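Local coordinates for putative exported protein (Bordetella pertussis Tohama I, PDB 2PFY), which binds pyroglutamic acid in the periplasm as an extracytoplasmic solute receptor, probably delivering it to a tripartite ATP-independent (TRAP) transporter, at residues T44-K52 against V59-L70; N19-V27 against V229-G240. One frame throughout, in Å; residues are numbered along the deposited sequence.

Interaction 1 of 2, residues T44-K52 against V59-L70. With PCA (pyroglutamic acid), chain E.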
loop_
_atom_site.group_PDB
_atom_site.type_symbol
_atom_site.label_atom_id
_atom_site.label_comp_id
_atom_site.label_asym_id
_atom_site.label_seq_id
_atom_site.Cartn_x
_atom_site.Cartn_y
_atom_site.Cartn_z
ATOM N N THR A 44 -14.106 1.366 7.601
ATOM C CA THR A 44 -15.526 1.320 7.980
ATOM C C THR A 44 -16.362 2.383 7.264
ATOM O O THR A 44 -17.577 2.235 7.162
ATOM C CB THR A 44 -15.718 1.429 9.513
ATOM O OG1 THR A 44 -15.090 2.626 9.977
ATOM C CG2 THR A 44 -15.020 0.269 10.178
ATOM N N LEU A 45 -15.720 3.456 6.804
ATOM C CA LEU A 45 -16.410 4.541 6.129
ATOM C C LEU A 45 -16.387 4.297 4.613
ATOM O O LEU A 45 -17.410 4.289 3.955
ATOM C CB LEU A 45 -15.701 5.870 6.478
ATOM C CG LEU A 45 -16.327 7.224 6.309
ATOM C CD1 LEU A 45 -17.809 7.146 6.704
ATOM C CD2 LEU A 45 -15.546 8.234 7.197
ATOM N N LEU A 46 -15.206 4.118 4.068
ATOM C CA LEU A 46 -14.987 3.816 2.658
ATOM C C LEU A 46 -14.016 2.649 2.548
ATOM O O LEU A 46 -13.013 2.636 3.233
ATOM C CB LEU A 46 -14.323 5.021 1.949
ATOM C CG LEU A 46 -15.221 6.262 1.778
ATOM C CD1 LEU A 46 -14.429 7.518 1.550
ATOM C CD2 LEU A 46 -16.170 6.040 0.608
ATOM N N LYS A 47 -14.291 1.714 1.638
ATOM C CA LYS A 47 -13.380 0.608 1.345
ATOM C C LYS A 47 -12.331 1.093 0.348
ATOM O O LYS A 47 -12.541 2.093 -0.356
ATOM C CB LYS A 47 -14.181 -0.560 0.754
ATOM C CG LYS A 47 -15.192 -1.123 1.778
ATOM C CD LYS A 47 -16.017 -2.239 1.199
ATOM C CE LYS A 47 -16.913 -2.863 2.327
ATOM N NZ LYS A 47 -17.997 -1.937 2.742
ATOM N N ARG A 48 -11.220 0.379 0.270
ATOM C CA ARG A 48 -10.104 0.762 -0.584
ATOM C C ARG A 48 -10.499 1.252 -1.991
ATOM O O ARG A 48 -10.027 2.292 -2.394
ATOM C CB ARG A 48 -9.087 -0.382 -0.684
ATOM C CG ARG A 48 -7.936 -0.145 -1.645
ATOM C CD ARG A 48 -6.937 -1.332 -1.606
ATOM N NE ARG A 48 -6.125 -1.334 -0.387
ATOM C CZ ARG A 48 -5.509 -2.414 0.098
ATOM N NH1 ARG A 48 -5.625 -3.579 -0.541
ATOM N NH2 ARG A 48 -4.779 -2.346 1.216
ATOM N N PRO A 49 -11.313 0.466 -2.745
ATOM C CA PRO A 49 -11.699 0.905 -4.085
ATOM C C PRO A 49 -12.604 2.146 -4.103
ATOM O O PRO A 49 -12.812 2.701 -5.174
ATOM C CB PRO A 49 -12.508 -0.292 -4.648
ATOM C CG PRO A 49 -12.245 -1.410 -3.753
ATOM C CD PRO A 49 -11.900 -0.855 -2.418
ATOM N N GLU A 50 -13.168 2.526 -2.949
ATOM C CA GLU A 50 -14.098 3.696 -2.834
ATOM C C GLU A 50 -13.443 4.992 -2.374
ATOM O O GLU A 50 -14.077 6.073 -2.434
ATOM C CB GLU A 50 -15.241 3.398 -1.832
ATOM C CG GLU A 50 -16.079 2.137 -2.161
ATOM C CD GLU A 50 -16.987 1.703 -1.024
ATOM O OE1 GLU A 50 -16.719 2.004 0.156
ATOM O OE2 GLU A 50 -17.974 1.015 -1.315
ATOM N N VAL A 51 -12.227 4.899 -1.833
ATOM C CA VAL A 51 -11.597 6.058 -1.225
ATOM C C VAL A 51 -11.449 7.242 -2.191
ATOM O O VAL A 51 -11.835 8.343 -1.850
ATOM C CB VAL A 51 -10.245 5.719 -0.577
ATOM C CG1 VAL A 51 -9.533 7.051 -0.066
ATOM C CG2 VAL A 51 -10.473 4.733 0.611
ATOM N N LYS A 52 -10.863 7.029 -3.376
ATOM C CA LYS A 52 -10.563 8.189 -4.237
ATOM C C LYS A 52 -11.820 8.946 -4.593
ATOM O O LYS A 52 -11.884 10.181 -4.483
ATOM C CB LYS A 52 -9.823 7.782 -5.514
ATOM C CG LYS A 52 -9.306 9.014 -6.275
ATOM C CD LYS A 52 -9.087 8.703 -7.745
ATOM C CE LYS A 52 -10.396 8.591 -8.438
ATOM N NZ LYS A 52 -10.193 8.921 -9.883
ATOM N N VAL A 59 -17.435 12.821 0.433
ATOM C CA VAL A 59 -17.905 11.930 1.485
ATOM C C VAL A 59 -16.996 12.200 2.670
ATOM O O VAL A 59 -17.444 12.289 3.809
ATOM C CB VAL A 59 -17.760 10.468 1.021
ATOM C CG1 VAL A 59 -17.969 9.513 2.151
ATOM C CG2 VAL A 59 -18.764 10.211 -0.121
ATOM N N VAL A 60 -15.699 12.321 2.367
ATOM C CA VAL A 60 -14.714 12.740 3.322
ATOM C C VAL A 60 -13.920 13.852 2.665
ATOM O O VAL A 60 -13.879 13.955 1.435
ATOM C CB VAL A 60 -13.750 11.543 3.710
ATOM C CG1 VAL A 60 -14.553 10.428 4.400
ATOM C CG2 VAL A 60 -13.075 10.959 2.489
ATOM N N GLN A 61 -13.251 14.646 3.490
ATOM C CA GLN A 61 -12.352 15.685 2.982
ATOM C C GLN A 61 -10.961 15.184 2.720
ATOM O O GLN A 61 -10.197 15.810 1.956
ATOM C CB GLN A 61 -12.302 16.866 3.954
ATOM C CG GLN A 61 -13.613 17.598 4.091
ATOM C CD GLN A 61 -14.489 16.970 5.160
ATOM O OE1 GLN A 61 -14.117 15.981 5.747
ATOM N NE2 GLN A 61 -15.699 17.545 5.398
ATOM N N ILE A 62 -10.622 14.026 3.315
ATOM C CA ILE A 62 -9.274 13.526 3.232
ATOM C C ILE A 62 -9.307 12.017 3.511
ATOM O O ILE A 62 -10.202 11.505 4.249
ATOM C CB ILE A 62 -8.365 14.318 4.236
ATOM C CG1 ILE A 62 -6.868 14.048 4.000
ATOM C CG2 ILE A 62 -8.849 14.098 5.736
ATOM C CD1 ILE A 62 -5.909 14.987 4.822
ATOM N N GLY A 63 -8.378 11.281 2.928
ATOM C CA GLY A 63 -8.392 9.842 3.186
ATOM C C GLY A 63 -7.068 9.189 2.879
ATOM O O GLY A 63 -6.276 9.700 2.093
ATOM N N GLU A 64 -6.841 8.057 3.542
ATOM C CA GLU A 64 -5.688 7.239 3.306
ATOM C C GLU A 64 -6.074 6.013 2.462
ATOM O O GLU A 64 -7.135 5.398 2.667
ATOM C CB GLU A 64 -5.033 6.852 4.658
ATOM C CG GLU A 64 -3.771 5.996 4.500
ATOM C CD GLU A 64 -4.101 4.518 4.333
ATOM O OE1 GLU A 64 -5.049 4.042 5.030
ATOM O OE2 GLU A 64 -3.441 3.849 3.499
ATOM N N VAL A 65 -5.223 5.688 1.485
ATOM C CA VAL A 65 -5.467 4.528 0.603
ATOM C C VAL A 65 -4.156 4.044 -0.026
ATOM O O VAL A 65 -3.189 4.814 -0.192
ATOM C CB VAL A 65 -6.585 4.832 -0.494
ATOM C CG1 VAL A 65 -6.118 5.892 -1.499
ATOM C CG2 VAL A 65 -7.085 3.562 -1.231
ATOM N N LEU A 66 -4.140 2.752 -0.345
ATOM C CA LEU A 66 -3.077 2.128 -1.107
ATOM C C LEU A 66 -2.980 2.864 -2.440
ATOM O O LEU A 66 -3.984 2.976 -3.166
ATOM C CB LEU A 66 -3.450 0.651 -1.354
ATOM C CG LEU A 66 -2.410 -0.222 -2.060
ATOM C CD1 LEU A 66 -1.229 -0.510 -1.101
ATOM C CD2 LEU A 66 -3.040 -1.525 -2.590
ATOM N N VAL A 67 -1.784 3.352 -2.765
ATOM C CA VAL A 67 -1.544 4.110 -4.014
ATOM C C VAL A 67 -1.984 3.295 -5.239
ATOM O O VAL A 67 -2.763 3.782 -6.099
ATOM C CB VAL A 67 -0.026 4.534 -4.144
ATOM C CG1 VAL A 67 0.269 5.135 -5.542
ATOM C CG2 VAL A 67 0.361 5.504 -3.027
ATOM N N SER A 68 -1.537 2.032 -5.286
ATOM C CA SER A 68 -1.846 1.144 -6.400
ATOM C C SER A 68 -3.328 0.763 -6.522
ATOM O O SER A 68 -3.717 0.102 -7.487
ATOM C CB SER A 68 -0.950 -0.106 -6.336
ATOM O OG SER A 68 -1.133 -0.760 -5.086
ATOM N N ALA A 69 -4.174 1.193 -5.575
ATOM C CA ALA A 69 -5.630 1.083 -5.758
ATOM C C ALA A 69 -6.121 1.944 -6.943
ATOM O O ALA A 69 -7.208 1.709 -7.472
ATOM C CB ALA A 69 -6.393 1.452 -4.479
ATOM N N LEU A 70 -5.325 2.930 -7.340
ATOM C CA LEU A 70 -5.646 3.769 -8.510
ATOM C C LEU A 70 -5.052 3.264 -9.834
ATOM O O LEU A 70 -5.233 3.904 -10.876
ATOM C CB LEU A 70 -5.256 5.231 -8.251
ATOM C CG LEU A 70 -6.165 6.064 -7.299
ATOM C CD1 LEU A 70 -6.275 5.475 -5.887
ATOM C CD2 LEU A 70 -5.628 7.481 -7.226
HETATM N N PCA E . -0.985 -4.826 3.244
HETATM C CA PCA E . -2.057 -4.342 2.342
HETATM C CB PCA E . -1.450 -3.869 1.044
HETATM C CG PCA E . 0.020 -4.151 1.143
HETATM C CD PCA E . 0.228 -4.701 2.514
HETATM O OE PCA E . 1.327 -4.970 2.989
HETATM C C PCA E . -3.060 -5.447 2.078
HETATM O O PCA E . -4.169 -5.257 1.563
HETATM O OXT PCA E . -2.756 -6.583 2.393
#
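R48 leaves its backbone with CG anti to N (chi1 175°) and runs straight to CD before chi3 bends it, a path that carries the guanidinium across L66 toward the ligand; L66, with its own CG anti to N, offers CB and CD2 to meet it. CD2 of L66 lies over the centre of one guanidinium face, 3.7 Å above the plane, and L66 CB approaches R48 NE to 3.5 Å. Pyroglutamic acid takes the edge instead: R48 NH1 and NH2 both donate to its carboxylate O, at 3.1 and 3.0 Å, with bent N-H...O angles of 144° and 148°. One ligand oxygen is thus forked between two nitrogens. Nearer the backbone, R48 CG rests against A69 CB at 3.6 Å and beside V65 CG2.

Behind the arginine the contact becomes apolar. V51 of helix 51-57 slides alongside V65 of strand 62-66, its CG1 packing on V65 CB at 3.7 Å. L46 CD1 meets V60 CG2 tip to tip, with V59 CG1 close by, while L45 CD2 touches V60 CG1. At the other end K52 lays its CD on L70 CD2, and its NZ is hydrogen-bonded to Q110.

No hydrogen bond joins the two segments, so hydrocarbon packing supports a polar group whose bonds lie outside them. NE forms a salt bridge with E9, which also accepts from L66 N, and NH1 donates to the Y145 carbonyl. Held at its edge and backed on a face, the guanidinium is presented to the ligand in a set orientation, and its charge probably favours the carboxylate form of pyroglutamic acid.

Interaction 2 of 2, residues N19-V27 against V229-G240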
loop_
_atom_site.group_PDB
_atom_site.type_symbol
_atom_site.label_atom_id
_atom_site.label_comp_id
_atom_site.label_asym_id
_atom_site.label_seq_id
_atom_site.Cartn_x
_atom_site.Cartn_y
_atom_site.Cartn_z
ATOM N N ASN A 19 0.162 6.306 12.036
ATOM C CA ASN A 19 0.859 7.477 11.464
ATOM C C ASN A 19 -0.148 8.573 11.000
ATOM O O ASN A 19 0.069 9.787 11.225
ATOM C CB ASN A 19 1.784 6.989 10.339
ATOM C CG ASN A 19 2.720 8.071 9.821
ATOM O OD1 ASN A 19 3.244 8.864 10.579
ATOM N ND2 ASN A 19 2.922 8.102 8.527
ATOM N N ALA A 20 -1.263 8.149 10.404
ATOM C CA ALA A 20 -2.326 9.062 10.015
ATOM C C ALA A 20 -2.999 9.735 11.234
ATOM O O ALA A 20 -3.304 10.934 11.200
ATOM C CB ALA A 20 -3.343 8.345 9.114
ATOM N N ARG A 21 -3.229 8.963 12.300
ATOM C CA ARG A 21 -3.733 9.503 13.577
ATOM C C ARG A 21 -2.787 10.578 14.150
ATOM O O ARG A 21 -3.236 11.682 14.592
ATOM C CB ARG A 21 -4.020 8.374 14.597
ATOM C CG ARG A 21 -5.284 7.508 14.153
ATOM C CD ARG A 21 -5.776 6.580 15.286
ATOM N NE ARG A 21 -6.996 5.866 14.894
ATOM C CZ ARG A 21 -8.213 6.413 14.863
ATOM N NH1 ARG A 21 -8.385 7.681 15.205
ATOM N NH2 ARG A 21 -9.265 5.698 14.497
ATOM N N GLN A 22 -1.490 10.302 14.108
ATOM C CA GLN A 22 -0.541 11.268 14.651
ATOM C C GLN A 22 -0.531 12.528 13.771
ATOM O O GLN A 22 -0.427 13.687 14.275
ATOM C CB GLN A 22 0.850 10.640 14.787
ATOM C CG GLN A 22 1.896 11.625 15.381
ATOM C CD GLN A 22 3.204 10.961 15.778
ATOM O OE1 GLN A 22 3.299 9.725 15.903
ATOM N NE2 GLN A 22 4.234 11.780 15.941
ATOM N N PHE A 23 -0.621 12.309 12.463
ATOM C CA PHE A 23 -0.750 13.403 11.480
ATOM C C PHE A 23 -1.980 14.273 11.785
ATOM O O PHE A 23 -1.870 15.511 11.819
ATOM C CB PHE A 23 -0.772 12.848 10.041
ATOM C CG PHE A 23 -1.423 13.782 9.040
ATOM C CD1 PHE A 23 -0.699 14.848 8.489
ATOM C CD2 PHE A 23 -2.748 13.596 8.659
ATOM C CE1 PHE A 23 -1.313 15.741 7.574
ATOM C CE2 PHE A 23 -3.393 14.495 7.744
ATOM C CZ PHE A 23 -2.662 15.543 7.196
ATOM N N ALA A 24 -3.143 13.647 12.036
ATOM C CA ALA A 24 -4.358 14.398 12.402
ATOM C C ALA A 24 -4.141 15.217 13.706
ATOM O O ALA A 24 -4.538 16.403 13.809
ATOM C CB ALA A 24 -5.601 13.422 12.529
ATOM N N ASP A 25 -3.512 14.575 14.694
ATOM C CA ASP A 25 -3.173 15.230 15.958
ATOM C C ASP A 25 -2.224 16.404 15.761
ATOM O O ASP A 25 -2.399 17.447 16.403
ATOM C CB ASP A 25 -2.524 14.249 16.957
ATOM C CG ASP A 25 -3.524 13.310 17.583
ATOM O OD1 ASP A 25 -4.733 13.615 17.589
ATOM O OD2 ASP A 25 -3.081 12.242 18.066
ATOM N N GLU A 26 -1.220 16.225 14.906
ATOM C CA GLU A 26 -0.229 17.265 14.651
ATOM C C GLU A 26 -0.824 18.457 13.898
ATOM O O GLU A 26 -0.450 19.595 14.168
ATOM C CB GLU A 26 1.018 16.692 13.974
ATOM C CG GLU A 26 1.884 15.922 15.046
ATOM C CD GLU A 26 3.129 15.225 14.500
ATOM O OE1 GLU A 26 3.424 15.284 13.265
ATOM O OE2 GLU A 26 3.809 14.589 15.332
ATOM N N VAL A 27 -1.780 18.204 13.000
ATOM C CA VAL A 27 -2.500 19.268 12.307
ATOM C C VAL A 27 -3.301 20.100 13.321
ATOM O O VAL A 27 -3.349 21.358 13.261
ATOM C CB VAL A 27 -3.427 18.708 11.163
ATOM C CG1 VAL A 27 -4.401 19.758 10.647
ATOM C CG2 VAL A 27 -2.604 18.196 9.981
ATOM N N VAL A 229 -1.032 21.837 7.106
ATOM C CA VAL A 229 -1.387 20.473 6.649
ATOM C C VAL A 229 -0.246 19.850 5.851
ATOM O O VAL A 229 0.148 18.662 6.057
ATOM C CB VAL A 229 -2.683 20.479 5.807
ATOM C CG1 VAL A 229 -2.935 19.077 5.113
ATOM C CG2 VAL A 229 -3.859 20.848 6.672
ATOM N N LEU A 230 0.286 20.636 4.922
ATOM C CA LEU A 230 1.392 20.145 4.116
ATOM C C LEU A 230 2.636 19.822 4.953
ATOM O O LEU A 230 3.280 18.803 4.710
ATOM C CB LEU A 230 1.691 21.071 2.934
ATOM C CG LEU A 230 0.560 21.174 1.888
ATOM C CD1 LEU A 230 0.999 22.033 0.719
ATOM C CD2 LEU A 230 0.149 19.805 1.363
ATOM N N ASP A 231 2.935 20.648 5.960
ATOM C CA ASP A 231 4.101 20.453 6.819
ATOM C C ASP A 231 3.890 19.233 7.720
ATOM O O ASP A 231 4.809 18.411 7.935
ATOM C CB ASP A 231 4.332 21.704 7.690
ATOM C CG ASP A 231 4.857 22.907 6.883
ATOM O OD1 ASP A 231 5.179 22.770 5.670
ATOM O OD2 ASP A 231 4.935 24.006 7.475
ATOM N N ALA A 232 2.688 19.113 8.272
ATOM C CA ALA A 232 2.389 17.929 9.073
ATOM C C ALA A 232 2.505 16.664 8.185
ATOM O O ALA A 232 3.008 15.624 8.630
ATOM C CB ALA A 232 1.037 18.046 9.757
ATOM N N GLY A 233 2.105 16.790 6.919
ATOM C CA GLY A 233 2.236 15.707 5.953
ATOM C C GLY A 233 3.693 15.327 5.723
ATOM O O GLY A 233 4.055 14.141 5.720
ATOM N N ALA A 234 4.537 16.338 5.533
ATOM C CA ALA A 234 5.976 16.113 5.357
ATOM C C ALA A 234 6.550 15.306 6.544
ATOM O O ALA A 234 7.311 14.374 6.332
ATOM C CB ALA A 234 6.725 17.501 5.186
ATOM N N LYS A 235 6.195 15.678 7.773
ATOM C CA LYS A 235 6.638 14.993 8.984
ATOM C C LYS A 235 6.110 13.555 9.011
ATOM O O LYS A 235 6.814 12.628 9.432
ATOM C CB LYS A 235 6.133 15.742 10.226
ATOM C CG LYS A 235 7.046 16.932 10.689
ATOM C CD LYS A 235 6.689 17.395 12.133
ATOM C CE LYS A 235 7.512 16.680 13.266
ATOM N NZ LYS A 235 6.859 15.500 14.003
ATOM N N ALA A 236 4.867 13.379 8.566
ATOM C CA ALA A 236 4.268 12.034 8.462
ATOM C C ALA A 236 4.984 11.132 7.451
ATOM O O ALA A 236 5.153 9.932 7.693
ATOM C CB ALA A 236 2.757 12.124 8.155
ATOM N N GLU A 237 5.406 11.702 6.332
ATOM C CA GLU A 237 6.071 10.941 5.299
ATOM C C GLU A 237 7.421 10.430 5.846
ATOM O O GLU A 237 7.772 9.248 5.679
ATOM C CB GLU A 237 6.215 11.783 4.015
ATOM C CG GLU A 237 6.914 11.076 2.829
ATOM C CD GLU A 237 6.449 11.571 1.475
ATOM O OE1 GLU A 237 5.263 11.974 1.334
ATOM O OE2 GLU A 237 7.279 11.566 0.532
ATOM N N ILE A 238 8.150 11.316 6.520
ATOM C CA ILE A 238 9.430 10.944 7.145
ATOM C C ILE A 238 9.199 9.860 8.219
ATOM O O ILE A 238 9.898 8.839 8.233
ATOM C CB ILE A 238 10.173 12.193 7.717
ATOM C CG1 ILE A 238 10.541 13.161 6.575
ATOM C CG2 ILE A 238 11.419 11.760 8.564
ATOM C CD1 ILE A 238 10.792 14.617 7.031
ATOM N N ARG A 239 8.227 10.087 9.099
ATOM C CA ARG A 239 7.895 9.153 10.184
ATOM C C ARG A 239 7.518 7.799 9.578
ATOM O O ARG A 239 7.910 6.736 10.100
ATOM C CB ARG A 239 6.737 9.735 11.024
ATOM C CG ARG A 239 6.320 8.947 12.247
ATOM C CD ARG A 239 4.986 9.518 12.868
ATOM N NE ARG A 239 5.106 10.922 12.909
ATOM C CZ ARG A 239 4.270 11.837 12.445
ATOM N NH1 ARG A 239 3.047 11.596 11.949
ATOM N NH2 ARG A 239 4.703 13.052 12.567
ATOM N N GLY A 240 6.755 7.845 8.483
ATOM C CA GLY A 240 6.242 6.621 7.847
ATOM C C GLY A 240 7.370 5.753 7.316
ATOM O O GLY A 240 7.406 4.546 7.566
HETATM O O HOH W 1 2.370 14.538 11.055
#
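A near-antiparallel helix pair, helix 15-30 against the long helix 223-257, packs here in the periplasmic binding protein fold; the axes of the two segments approach to 9.2 Å, at an angle of 148°. F23 is the knob, set in a hole formed by V229, A232, G233 and A236. Its ring edge faces the backbone of the longer helix, CE1 lying 3.6 Å from V229 O, while V27 CG2 covers part of one ring face and also touches A232 CB at 3.7 Å.

Polar groups flank the apolar knob. E26, K235 and R239 form a salt-bridge network: R239 NH2 comes within 2.7 Å of E26 OE1, though the angle leaves their hydrogen bond weak, and K235 NZ makes a long, weak bond to E26 OE2 at 3.4 Å. The amide of Q22 stacks on the R239 guanidinium, planes 10° apart, and its NE2 donates to E26 OE2, tying the stack to the carboxylate. One water donates to both E26 OE1 and A232 O and accepts from R239 NH1.

A chi1 of -171° extends the N19 amide toward helix 223-257, where ND2 donates to A236 O at 3.0 Å; that donor and G240 N reach the carbonyl oxygen from opposite faces of its plane.

Overall arrangement
Taken together, the two contacts show one binding protein fold at two places: interaction 1 holds the pocket residues R48 and L66, while interaction 2 is helix packing against the same five-stranded mixed sheet. Their centres lie about 17 Å apart, and along the chain interaction 1 is nested inside the loop closed by interaction 2, whose segments are some 200 residues apart in sequence. They meet where I62 of strand 62-66 touches the F23 ring through its CD1. Interaction 1 brings residues 44-52, which run into helix 51-57, against that strand. Interaction 2 joins helices 15-30 and 223-257 beside strands 35-40 and 112-119, the outermost of the sheet, away from the ligand.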